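Local coordinates for MGS-MChE2 (Uncultured bacterium, PDB 5JD6), which probably hydrolyses carboxylic esters as a serine esterase of the alpha/beta hydrolase fold, at residues K186-M191 and R216-A221. Residues are numbered along the deposited sequence; the frame is centred on the assembly and turned at random.
Sequences KDLPKM and RLLPDA
Leu217, in the last turn of helix 208-217, brings its backbone to Pro189 in the opposing turn, their CA atoms 4.7 Å apart, and Pro189 CA points its hydrogen almost straight at Leu217 O, 3.2 Å away with 160° at the hydrogen. No conventional hydrogen bond crosses between the segments; besides this CA-H···O contact they are held by apolar packing. Leu188 supplies the largest share of that packing from its side, its two methyl branches divided between neighbouring leucines, as a leucine's forked end allows in this buried place. Its CB lies 3.6 Å from Leu217 CB and CD1 meets Leu217 CD1, while CD2 reaches Leu218 CD2 at 3.7 Å. With chi1 at -66° CG lies anti to the carbonyl carbon, and chi2 at -178° then turns CD1 to Leu217 and CD2 to Leu218. An alanine for Leu188 would keep CB but would probably leave Leu217 CD1 and Leu218 CD2 without their methyl partners. Leu218, although its CB points away, returns through CD2 to approach Met191 CB. Pro219 meets backbone rather than side chains: its ring lies against the carbonyl oxygens of Leu188, Pro189 and Met191, with CD 3.3 Å from Leu188 O and CG 3.7 Å from Met191 O. A proline suits this place because its compact ring offers CH groups to these oxygens; Leu188 O is also bonded by Met191 N, at 3.0 Å, which closes the turn. Pro189 and Pro219 lie toward solvent, Leu188 and Leu218 are buried, and Leu217 is intermediate. On the inner side Leu188 and Met191 rest on Leu98 of helix 92-103, while Leu218 touches Thr195. The contact packs the loop between helix 169-181 and strand 195-200 against the link from helix 208-217 to edge strand 221-226, at successive helix-to-strand connections of the alpha/beta hydrolase fold.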
ATOM      1  N   LYS A 186      -1.138  18.668  -0.040  1.00 69.17           N
ATOM      2  CA  LYS A 186      -0.444  19.697  -0.804  1.00 72.94           C
ATOM      3  C   LYS A 186       0.312  19.132  -2.007  1.00 72.45           C
ATOM      4  O   LYS A 186       0.520  19.830  -2.999  1.00 75.50           O
ATOM      5  CB  LYS A 186       0.526  20.455   0.103  1.00 82.01           C
ATOM      6  CG  LYS A 186       1.163  19.585   1.173  1.00 91.24           C
ATOM      7  CD  LYS A 186       2.549  20.081   1.545  1.00102.66           C
ATOM      8  CE  LYS A 186       3.503  19.959   0.368  1.00109.47           C
ATOM      9  NZ  LYS A 186       4.912  20.244   0.759  1.00117.86           N
ATOM     10  N   ASP A 187       0.723  17.871  -1.914  1.00 67.98           N
ATOM     11  CA  ASP A 187       1.543  17.254  -2.955  1.00 68.40           C
ATOM     12  C   ASP A 187       0.702  16.602  -4.049  1.00 62.18           C
ATOM     13  O   ASP A 187       1.148  16.459  -5.187  1.00 67.86           O
ATOM     14  CB  ASP A 187       2.484  16.215  -2.342  1.00 81.57           C
ATOM     15  CG  ASP A 187       3.368  16.797  -1.257  1.00100.07           C
ATOM     16  OD1 ASP A 187       4.397  17.418  -1.596  1.00107.80           O
ATOM     17  OD2 ASP A 187       3.032  16.631  -0.065  1.00107.59           O
ATOM     18  N   LEU A 188      -0.517  16.211  -3.693  1.00 58.23           N
ATOM     19  CA  LEU A 188      -1.427  15.536  -4.620  1.00 48.02           C
ATOM     20  C   LEU A 188      -1.791  16.275  -5.926  1.00 61.70           C
ATOM     21  O   LEU A 188      -1.818  15.633  -6.976  1.00 55.01           O
ATOM     22  CB  LEU A 188      -2.725  15.178  -3.889  1.00 46.97           C
ATOM     23  CG  LEU A 188      -2.634  14.149  -2.763  1.00 49.12           C
ATOM     24  CD1 LEU A 188      -4.009  13.880  -2.177  1.00 54.99           C
ATOM     25  CD2 LEU A 188      -1.988  12.860  -3.248  1.00 40.99           C
ATOM     26  N   PRO A 189      -2.085  17.600  -5.875  1.00 68.67           N
ATOM     27  CA  PRO A 189      -2.603  18.316  -7.055  1.00 73.87           C
ATOM     28  C   PRO A 189      -1.931  18.015  -8.398  1.00 72.32           C
ATOM     29  O   PRO A 189      -2.596  18.135  -9.425  1.00 83.26           O
ATOM     30  CB  PRO A 189      -2.394  19.797  -6.687  1.00 79.30           C
ATOM     31  CG  PRO A 189      -1.685  19.806  -5.361  1.00 81.47           C
ATOM     32  CD  PRO A 189      -2.030  18.511  -4.721  1.00 73.84           C
ATOM     33  N   LYS A 190      -0.657  17.636  -8.409  1.00 59.66           N
ATOM     34  CA  LYS A 190      -0.070  17.152  -9.652  1.00 72.94           C
ATOM     35  C   LYS A 190       0.972  16.059  -9.397  1.00 70.02           C
ATOM     36  O   LYS A 190       2.158  16.213  -9.689  1.00 68.29           O
ATOM     37  CB  LYS A 190       0.532  18.311 -10.457  1.00 85.59           C
ATOM     38  CG  LYS A 190       1.040  17.918 -11.848  1.00 93.32           C
ATOM     39  CD  LYS A 190       1.428  19.134 -12.671  1.00103.46           C
ATOM     40  CE  LYS A 190       2.062  18.722 -13.985  1.00107.82           C
ATOM     41  NZ  LYS A 190       3.416  18.146 -13.747  1.00108.96           N
ATOM     42  N   MET A 191       0.508  14.956  -8.821  1.00 59.62           N
ATOM     43  CA  MET A 191       1.222  13.694  -8.908  1.00 54.87           C
ATOM     44  C   MET A 191       0.633  12.972 -10.114  1.00 58.96           C
ATOM     45  O   MET A 191      -0.364  12.257 -10.003  1.00 64.05           O
ATOM     46  CB  MET A 191       1.086  12.877  -7.619  1.00 49.09           C
ATOM     47  CG  MET A 191       1.885  13.442  -6.446  1.00 47.65           C
ATOM     48  SD  MET A 191       1.355  12.827  -4.833  1.00 57.72           S
ATOM     49  CE  MET A 191       1.325  11.064  -5.132  1.00 37.03           C
ATOM     50  N   ARG A 216     -10.394  14.303  -5.771  1.00 53.27           N
ATOM     51  CA  ARG A 216     -10.397  15.738  -6.048  1.00 57.68           C
ATOM     52  C   ARG A 216      -9.014  16.253  -6.430  1.00 58.95           C
ATOM     53  O   ARG A 216      -8.830  16.847  -7.492  1.00 61.83           O
ATOM     54  CB  ARG A 216     -10.904  16.526  -4.834  1.00 56.76           C
ATOM     55  CG  ARG A 216     -12.410  16.521  -4.651  1.00 57.30           C
ATOM     56  CD  ARG A 216     -12.858  17.613  -3.683  1.00 66.56           C
ATOM     57  NE  ARG A 216     -12.227  17.499  -2.369  1.00 73.54           N
ATOM     58  CZ  ARG A 216     -11.302  18.336  -1.906  1.00 77.82           C
ATOM     59  NH1 ARG A 216     -10.892  19.354  -2.650  1.00 78.45           N
ATOM     60  NH2 ARG A 216     -10.786  18.156  -0.696  1.00 77.35           N
ATOM     61  N   LEU A 217      -8.046  16.017  -5.551  1.00 54.45           N
ATOM     62  CA  LEU A 217      -6.724  16.613  -5.682  1.00 52.29           C
ATOM     63  C   LEU A 217      -5.884  15.970  -6.785  1.00 58.94           C
ATOM     64  O   LEU A 217      -5.258  16.672  -7.577  1.00 66.33           O
ATOM     65  CB  LEU A 217      -5.992  16.535  -4.341  1.00 60.04           C
ATOM     66  CG  LEU A 217      -6.751  17.171  -3.174  1.00 53.99           C
ATOM     67  CD1 LEU A 217      -6.040  16.926  -1.852  1.00 59.04           C
ATOM     68  CD2 LEU A 217      -6.947  18.660  -3.411  1.00 58.69           C
ATOM     69  N   LEU A 218      -5.871  14.641  -6.837  1.00 46.57           N
ATOM     70  CA  LEU A 218      -5.103  13.930  -7.858  1.00 51.70           C
ATOM     71  C   LEU A 218      -5.599  14.260  -9.263  1.00 58.72           C
ATOM     72  O   LEU A 218      -6.793  14.154  -9.546  1.00 66.14           O
ATOM     73  CB  LEU A 218      -5.165  12.419  -7.624  1.00 44.76           C
ATOM     74  CG  LEU A 218      -4.290  11.865  -6.497  1.00 47.64           C
ATOM     75  CD1 LEU A 218      -4.569  10.386  -6.286  1.00 41.74           C
ATOM     76  CD2 LEU A 218      -2.818  12.094  -6.806  1.00 39.12           C
ATOM     77  N   PRO A 219      -4.675  14.663 -10.148  1.00 55.32           N
ATOM     78  CA  PRO A 219      -5.014  15.054 -11.522  1.00 58.14           C
ATOM     79  C   PRO A 219      -5.538  13.891 -12.362  1.00 57.34           C
ATOM     80  O   PRO A 219      -6.524  14.051 -13.079  1.00 64.13           O
ATOM     81  CB  PRO A 219      -3.683  15.571 -12.078  1.00 53.11           C
ATOM     82  CG  PRO A 219      -2.640  14.899 -11.255  1.00 55.93           C
ATOM     83  CD  PRO A 219      -3.231  14.772  -9.882  1.00 55.93           C
ATOM     84  N   ASP A 220      -4.886  12.736 -12.269  1.00 53.91           N
ATOM     85  CA  ASP A 220      -5.280  11.573 -13.057  1.00 53.90           C
ATOM     86  C   ASP A 220      -5.608  10.388 -12.155  1.00 52.64           C
ATOM     87  O   ASP A 220      -4.758   9.534 -11.903  1.00 56.38           O
ATOM     88  CB  ASP A 220      -4.172  11.199 -14.044  1.00 55.94           C
ATOM     89  CG  ASP A 220      -4.580  10.084 -14.987  1.00 63.46           C
ATOM     90  OD1 ASP A 220      -5.797   9.871 -15.172  1.00 70.11           O
ATOM     91  OD2 ASP A 220      -3.681   9.421 -15.548  1.00 66.98           O
ATOM     92  N   ALA A 221      -6.847  10.340 -11.674  1.00 52.28           N
ATOM     93  CA  ALA A 221      -7.267   9.283 -10.761  1.00 47.84           C
ATOM     94  C   ALA A 221      -8.701   8.829 -11.023  1.00 50.48           C
ATOM     95  O   ALA A 221      -9.551   9.621 -11.429  1.00 61.44           O
ATOM     96  CB  ALA A 221      -7.121   9.747  -9.320  1.00 43.51           C
TER